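Local coordinates for putative N-acetylmuramoyl-L-alanine amidase,autolysin cwp6 (Peptoclostridium difficile, PDB 5J72), which probably cleaves the amide bond between N-acetylmuramic acid and L-alanine in peptidoglycan as a zinc-dependent autolysin, and carries modules that attach it to the cell wall, at residues 454-459 and 497-502. Sequence-based numbering, arbitrary orientation.
Sequences VVIDPG and INVVMT
With its CG trans to the main-chain N (chi1 173°), D457 swings its carboxylate to T502, whose chi1 of 54° sets OG1 between its own N and carbonyl carbon, facing the acid. OG1 donates to the anti lone pair of D457 OD1 at 2.7 Å. A short polar side chain suits this strand end: T502 also donates a backbone bond, from its N to I456 O, while its methyl CG2 lies 3.9 Å from V455 CG1. The carboxylate has further partners, OD1 in a salt bridge with R514 and OD2 bonded to S528 OG, and holding both oxygens fixes its rotation. Strand 498-501 runs parallel to 453-458, at the edge of the six-stranded mixed sheet of the amidase domain; helix 477-494 makes the crossover between them, a beta-alpha-beta unit. V454 and I456 each use both N and O toward the neighbour, V454 N meeting N498 O at 2.8 Å. Beta-branched residues fit the extended backbone: I456 CG1 packs 3.5 Å from V499 CG1 on the face under helix 477-494, V455 and V500 on the other, against I521. P458, two residues past the last bridge partner I456 and two before the zinc ligand H460, sets its CG 4.0 Å from M501 CE.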
loop_
_atom_site.group_PDB
_atom_site.type_symbol
_atom_site.label_atom_id
_atom_site.label_comp_id
_atom_site.label_asym_id
_atom_site.label_seq_id
_atom_site.Cartn_x
_atom_site.Cartn_y
_atom_site.Cartn_z
ATOM N N VAL A 454 19.343 16.375 4.962
ATOM C CA VAL A 454 18.588 17.567 5.375
ATOM C C VAL A 454 17.674 17.128 6.524
ATOM O O VAL A 454 17.170 16.008 6.515
ATOM C CB VAL A 454 17.728 18.073 4.195
ATOM C CG1 VAL A 454 16.781 19.165 4.640
ATOM C CG2 VAL A 454 18.623 18.617 3.078
ATOM N N VAL A 455 17.473 17.999 7.493
ATOM C CA VAL A 455 16.523 17.723 8.555
ATOM C C VAL A 455 15.375 18.654 8.251
ATOM O O VAL A 455 15.560 19.854 8.024
ATOM C CB VAL A 455 17.096 17.948 9.940
ATOM C CG1 VAL A 455 15.971 17.939 11.010
ATOM C CG2 VAL A 455 18.136 16.869 10.279
ATOM N N ILE A 456 14.128 18.088 8.195
ATOM C CA ILE A 456 12.927 18.874 7.949
ATOM C C ILE A 456 12.141 18.892 9.289
ATOM O O ILE A 456 11.914 17.840 9.870
ATOM C CB ILE A 456 12.074 18.191 6.844
ATOM C CG1 ILE A 456 12.840 18.211 5.461
ATOM C CG2 ILE A 456 10.747 18.897 6.707
ATOM C CD1 ILE A 456 13.081 19.706 4.991
ATOM N N ASP A 457 11.733 20.087 9.735
ATOM C CA ASP A 457 11.026 20.204 11.017
ATOM C C ASP A 457 9.670 20.897 10.878
ATOM O O ASP A 457 9.580 22.123 10.760
ATOM C CB ASP A 457 11.965 21.016 11.978
ATOM C CG ASP A 457 11.299 21.380 13.301
ATOM O OD1 ASP A 457 10.699 20.484 13.918
ATOM O OD2 ASP A 457 11.380 22.590 13.706
ATOM N N PRO A 458 8.577 20.148 10.859
ATOM C CA PRO A 458 7.196 20.703 10.769
ATOM C C PRO A 458 6.906 21.363 12.151
ATOM O O PRO A 458 6.884 20.630 13.143
ATOM C CB PRO A 458 6.326 19.473 10.492
ATOM C CG PRO A 458 7.268 18.293 10.355
ATOM C CD PRO A 458 8.583 18.674 10.945
ATOM N N GLY A 459 6.682 22.672 12.219
ATOM C CA GLY A 459 6.555 23.334 13.518
ATOM C C GLY A 459 5.343 22.870 14.301
ATOM O O GLY A 459 4.351 22.440 13.708
ATOM N N ILE A 497 18.357 12.947 -1.931
ATOM C CA ILE A 497 18.863 13.612 -0.728
ATOM C C ILE A 497 18.291 12.878 0.498
ATOM O O ILE A 497 17.118 12.559 0.484
ATOM C CB ILE A 497 18.436 15.139 -0.798
ATOM C CG1 ILE A 497 19.267 15.857 -1.918
ATOM C CG2 ILE A 497 18.675 15.838 0.575
ATOM C CD1 ILE A 497 18.616 17.108 -2.584
ATOM N N ASN A 498 19.077 12.586 1.486
ATOM C CA ASN A 498 18.615 11.919 2.687
ATOM C C ASN A 498 17.862 12.902 3.543
ATOM O O ASN A 498 18.368 13.997 3.753
ATOM C CB ASN A 498 19.792 11.412 3.491
ATOM C CG ASN A 498 20.641 10.497 2.659
ATOM O OD1 ASN A 498 21.874 10.611 2.689
ATOM N ND2 ASN A 498 20.040 9.628 1.840
ATOM N N VAL A 499 16.688 12.512 4.066
ATOM C CA VAL A 499 15.905 13.422 4.875
ATOM C C VAL A 499 15.538 12.810 6.145
ATOM O O VAL A 499 15.067 11.672 6.151
ATOM C CB VAL A 499 14.614 13.847 4.144
ATOM C CG1 VAL A 499 13.843 14.892 4.973
ATOM C CG2 VAL A 499 14.948 14.423 2.790
ATOM N N VAL A 500 15.754 13.520 7.249
ATOM C CA VAL A 500 15.269 13.028 8.536
ATOM C C VAL A 500 14.178 14.026 8.962
ATOM O O VAL A 500 14.460 15.231 9.008
ATOM C CB VAL A 500 16.368 12.997 9.649
ATOM C CG1 VAL A 500 15.741 12.614 10.973
ATOM C CG2 VAL A 500 17.508 12.004 9.301
ATOM N N MET A 501 12.973 13.578 9.292
ATOM C CA MET A 501 11.958 14.534 9.731
ATOM C C MET A 501 11.961 14.575 11.259
ATOM O O MET A 501 12.064 13.527 11.880
ATOM C CB MET A 501 10.552 14.078 9.276
ATOM C CG MET A 501 10.389 14.028 7.722
ATOM S SD MET A 501 8.698 13.788 7.225
ATOM C CE MET A 501 7.986 15.413 7.712
ATOM N N THR A 502 11.828 15.728 11.884
ATOM C CA THR A 502 11.807 15.729 13.355
ATOM C C THR A 502 10.554 14.965 13.842
ATOM O O THR A 502 10.609 14.290 14.853
ATOM C CB THR A 502 11.816 17.180 13.909
ATOM O OG1 THR A 502 10.747 17.894 13.311
ATOM C CG2 THR A 502 13.129 17.912 13.630
#